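Local atomic coordinates of PsaG (Dunaliella salina, PDB entry 6SL5), a protein that belongs to photosystem I as a small membrane subunit and binds chlorophyll a and beta-carotene, probably helping to join the peripheral light-harvesting antenna to the core. Residues L23-R27 with K62-S67. Numbering follows the deposited sequence.
Sequences LPYQR and KSKDPS. With CLA (chlorophyll a), chain B.
Arg27 reaches from helix 23-29 to the loop 62-67 and directs two N-H donors at it. NE forms a salt bridge with OD2 of Asp65 at 2.9 Å, but the hydrogen bond within it is weak, bent to 119° at the hydrogen. The guanidinium and carboxylate planes lie 34° apart, with OD2 oblique to the guanidinium. A second weak bond runs 3.3 Å from Arg27 NH2 to the backbone O of Pro66, so one arginine serves two neighbouring acceptors. With CG of Arg27 anti to the carbonyl carbon, it lies beside the carboxylate oxygens, and a bend at chi2 (-56°) then turns CD and the guanidinium toward Asp65 and Pro66, while CB of Ser67 meets NH2 at the guanidinium edge. Within the helix, Leu23 O accepts the hydrogen bond from the backbone N of Arg27. The leucine side chain supplies the apolar part: CD2 packs 3.7 Å from Asp65 CB, and both methyls border the carbonyl O of Asp65. Its CD1 meets Lys62 NZ tip to tip. Lys62 lays its aliphatic chain over the chlorophyll a macrocycle, CG and CD near ring nitrogen NA and the magnesium, and turns NZ toward the leucine; with Arg19 it lines a chlorophyll a pocket. Helix 3-20 flanks the loop through Arg19, which touches Lys62 and Lys64 and donates a weak hydrogen bond to Ser63 O. The contact thus ties the short helix 23-29, just after helix 3-20, to the loop leading into helix 70-73, while Pro24 and Tyr25 pack against another protein chain.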
loop_
_atom_site.group_PDB
_atom_site.type_symbol
_atom_site.label_atom_id
_atom_site.label_comp_id
_atom_site.label_asym_id
_atom_site.label_seq_id
_atom_site.Cartn_x
_atom_site.Cartn_y
_atom_site.Cartn_z
ATOM N N LEU H 23 -60.537 11.418 24.594
ATOM C CA LEU H 23 -59.980 12.464 25.436
ATOM C C LEU H 23 -59.304 11.895 26.690
ATOM O O LEU H 23 -58.139 12.259 26.916
ATOM C CB LEU H 23 -61.065 13.504 25.764
ATOM C CG LEU H 23 -60.748 14.926 26.225
ATOM C CD1 LEU H 23 -61.986 15.785 26.099
ATOM C CD2 LEU H 23 -60.316 14.932 27.656
ATOM N N PRO H 24 -59.946 11.059 27.544
ATOM C CA PRO H 24 -59.213 10.581 28.729
ATOM C C PRO H 24 -58.047 9.692 28.381
ATOM O O PRO H 24 -57.065 9.671 29.127
ATOM C CB PRO H 24 -60.281 9.830 29.535
ATOM C CG PRO H 24 -61.219 9.375 28.541
ATOM C CD PRO H 24 -61.317 10.498 27.575
ATOM N N TYR H 25 -58.111 8.996 27.246
ATOM C CA TYR H 25 -56.991 8.176 26.825
ATOM C C TYR H 25 -55.819 9.055 26.418
ATOM O O TYR H 25 -54.669 8.740 26.734
ATOM C CB TYR H 25 -57.407 7.260 25.683
ATOM C CG TYR H 25 -56.254 6.493 25.108
ATOM C CD1 TYR H 25 -55.480 5.672 25.910
ATOM C CD2 TYR H 25 -55.935 6.586 23.764
ATOM C CE1 TYR H 25 -54.432 4.970 25.390
ATOM C CE2 TYR H 25 -54.887 5.875 23.240
ATOM C CZ TYR H 25 -54.129 5.082 24.053
ATOM O OH TYR H 25 -53.076 4.384 23.515
ATOM N N GLN H 26 -56.095 10.184 25.755
ATOM C CA GLN H 26 -55.022 11.092 25.360
ATOM C C GLN H 26 -54.410 11.768 26.575
ATOM O O GLN H 26 -53.185 11.904 26.665
ATOM C CB GLN H 26 -55.527 12.164 24.401
ATOM C CG GLN H 26 -54.389 12.958 23.793
ATOM C CD GLN H 26 -54.796 14.344 23.383
ATOM O OE1 GLN H 26 -55.852 14.541 22.786
ATOM N NE2 GLN H 26 -53.962 15.322 23.708
ATOM N N ARG H 27 -55.254 12.197 27.522
ATOM C CA ARG H 27 -54.745 12.845 28.724
ATOM C C ARG H 27 -53.965 11.868 29.589
ATOM O O ARG H 27 -52.930 12.231 30.149
ATOM C CB ARG H 27 -55.889 13.478 29.501
ATOM C CG ARG H 27 -56.602 14.548 28.713
ATOM C CD ARG H 27 -55.646 15.632 28.238
ATOM N NE ARG H 27 -56.355 16.685 27.517
ATOM C CZ ARG H 27 -55.759 17.633 26.801
ATOM N NH1 ARG H 27 -54.439 17.658 26.705
ATOM N NH2 ARG H 27 -56.483 18.553 26.176
ATOM N N LYS H 62 -64.453 23.726 29.893
ATOM C CA LYS H 62 -65.517 22.737 29.584
ATOM C C LYS H 62 -65.631 21.786 30.783
ATOM O O LYS H 62 -65.480 22.262 31.925
ATOM C CB LYS H 62 -65.158 21.986 28.297
ATOM C CG LYS H 62 -66.316 21.451 27.464
ATOM C CD LYS H 62 -65.834 20.602 26.308
ATOM C CE LYS H 62 -64.717 19.661 26.703
ATOM N NZ LYS H 62 -63.942 19.203 25.525
ATOM N N SER H 63 -65.924 20.506 30.539
ATOM C CA SER H 63 -66.049 19.519 31.642
ATOM C C SER H 63 -65.295 18.233 31.283
ATOM O O SER H 63 -65.047 18.009 30.080
ATOM C CB SER H 63 -67.496 19.248 31.965
ATOM O OG SER H 63 -68.185 20.460 32.232
ATOM N N LYS H 64 -64.902 17.457 32.299
ATOM C CA LYS H 64 -64.178 16.173 32.096
ATOM C C LYS H 64 -62.928 16.395 31.234
ATOM O O LYS H 64 -62.755 15.623 30.265
ATOM C CB LYS H 64 -65.102 15.115 31.484
ATOM C CG LYS H 64 -64.569 13.689 31.527
ATOM C CD LYS H 64 -65.215 12.779 30.507
ATOM C CE LYS H 64 -64.838 13.129 29.083
ATOM N NZ LYS H 64 -65.297 12.099 28.122
ATOM N N ASP H 65 -62.146 17.436 31.557
ATOM C CA ASP H 65 -60.873 17.827 30.880
ATOM C C ASP H 65 -61.153 18.447 29.504
ATOM O O ASP H 65 -61.369 17.693 28.535
ATOM C CB ASP H 65 -59.811 16.720 30.909
ATOM C CG ASP H 65 -58.440 17.180 30.443
ATOM O OD1 ASP H 65 -57.477 17.032 31.221
ATOM O OD2 ASP H 65 -58.345 17.674 29.302
ATOM N N PRO H 66 -61.133 19.793 29.380
ATOM C CA PRO H 66 -61.406 20.484 28.115
ATOM C C PRO H 66 -60.172 20.592 27.209
ATOM O O PRO H 66 -59.149 20.018 27.538
ATOM C CB PRO H 66 -61.773 21.912 28.552
ATOM C CG PRO H 66 -61.786 21.878 30.068
ATOM C CD PRO H 66 -60.869 20.740 30.456
ATOM N N SER H 67 -60.303 21.334 26.103
ATOM C CA SER H 67 -59.193 21.535 25.178
ATOM C C SER H 67 -59.373 22.856 24.448
ATOM O O SER H 67 -60.333 23.024 23.691
ATOM C CB SER H 67 -59.079 20.375 24.191
ATOM O OG SER H 67 -60.343 20.009 23.667
HETATM MG MG CLA B . -69.047 21.602 25.504
HETATM C CHA CLA B . -67.709 24.559 26.723
HETATM C CHB CLA B . -66.910 21.693 22.816
HETATM C CHC CLA B . -70.388 18.773 24.499
HETATM C CHD CLA B . -71.261 21.572 28.297
HETATM N NA CLA B . -67.462 22.984 24.824
HETATM C C1A CLA B . -67.069 24.099 25.438
HETATM C C2A CLA B . -65.959 24.795 24.702
HETATM C C3A CLA B . -65.730 23.875 23.488
HETATM C C4A CLA B . -66.744 22.782 23.695
HETATM C CMA CLA B . -65.521 24.474 22.103
HETATM C CAA CLA B . -64.703 24.828 25.561
HETATM C CBA CLA B . -64.235 26.258 25.795
HETATM C CGA CLA B . -62.734 26.314 25.648
HETATM O O1A CLA B . -62.030 25.711 26.441
HETATM O O2A CLA B . -62.221 27.022 24.661
HETATM N NB CLA B . -68.696 20.408 23.899
HETATM C C1B CLA B . -67.801 20.601 22.887
HETATM C C2B CLA B . -67.907 19.516 21.939
HETATM C C3B CLA B . -68.893 18.702 22.426
HETATM C C4B CLA B . -69.385 19.282 23.671
HETATM C CMB CLA B . -67.109 19.325 20.676
HETATM C CAB CLA B . -69.400 17.449 21.826
HETATM C CBB CLA B . -68.992 17.064 20.424
HETATM N NC CLA B . -70.562 20.371 26.291
HETATM C C1C CLA B . -70.968 19.255 25.697
HETATM C C2C CLA B . -72.076 18.586 26.424
HETATM C C3C CLA B . -72.301 19.390 27.506
HETATM C C4C CLA B . -71.357 20.499 27.413
HETATM C CMC CLA B . -72.778 17.309 26.045
HETATM C CAC CLA B . -73.335 19.178 28.585
HETATM C CBC CLA B . -74.706 19.511 28.038
HETATM N ND CLA B . -69.461 22.692 27.113
HETATM C C1D CLA B . -70.330 22.628 28.164
HETATM C C2D CLA B . -70.180 23.755 29.078
HETATM C C3D CLA B . -69.155 24.495 28.500
HETATM C C4D CLA B . -68.736 23.854 27.337
HETATM C CMD CLA B . -70.861 24.172 30.355
HETATM C CAD CLA B . -68.370 25.698 28.686
HETATM O OBD CLA B . -68.646 26.604 29.454
HETATM C CBD CLA B . -67.392 25.784 27.550
HETATM C CGD CLA B . -67.664 27.019 26.743
HETATM O O1D CLA B . -68.778 27.516 26.716
HETATM O O2D CLA B . -66.686 27.583 26.040
HETATM C CED CLA B . -66.378 28.937 26.364
HETATM C C1 CLA B . -62.894 27.041 23.365
#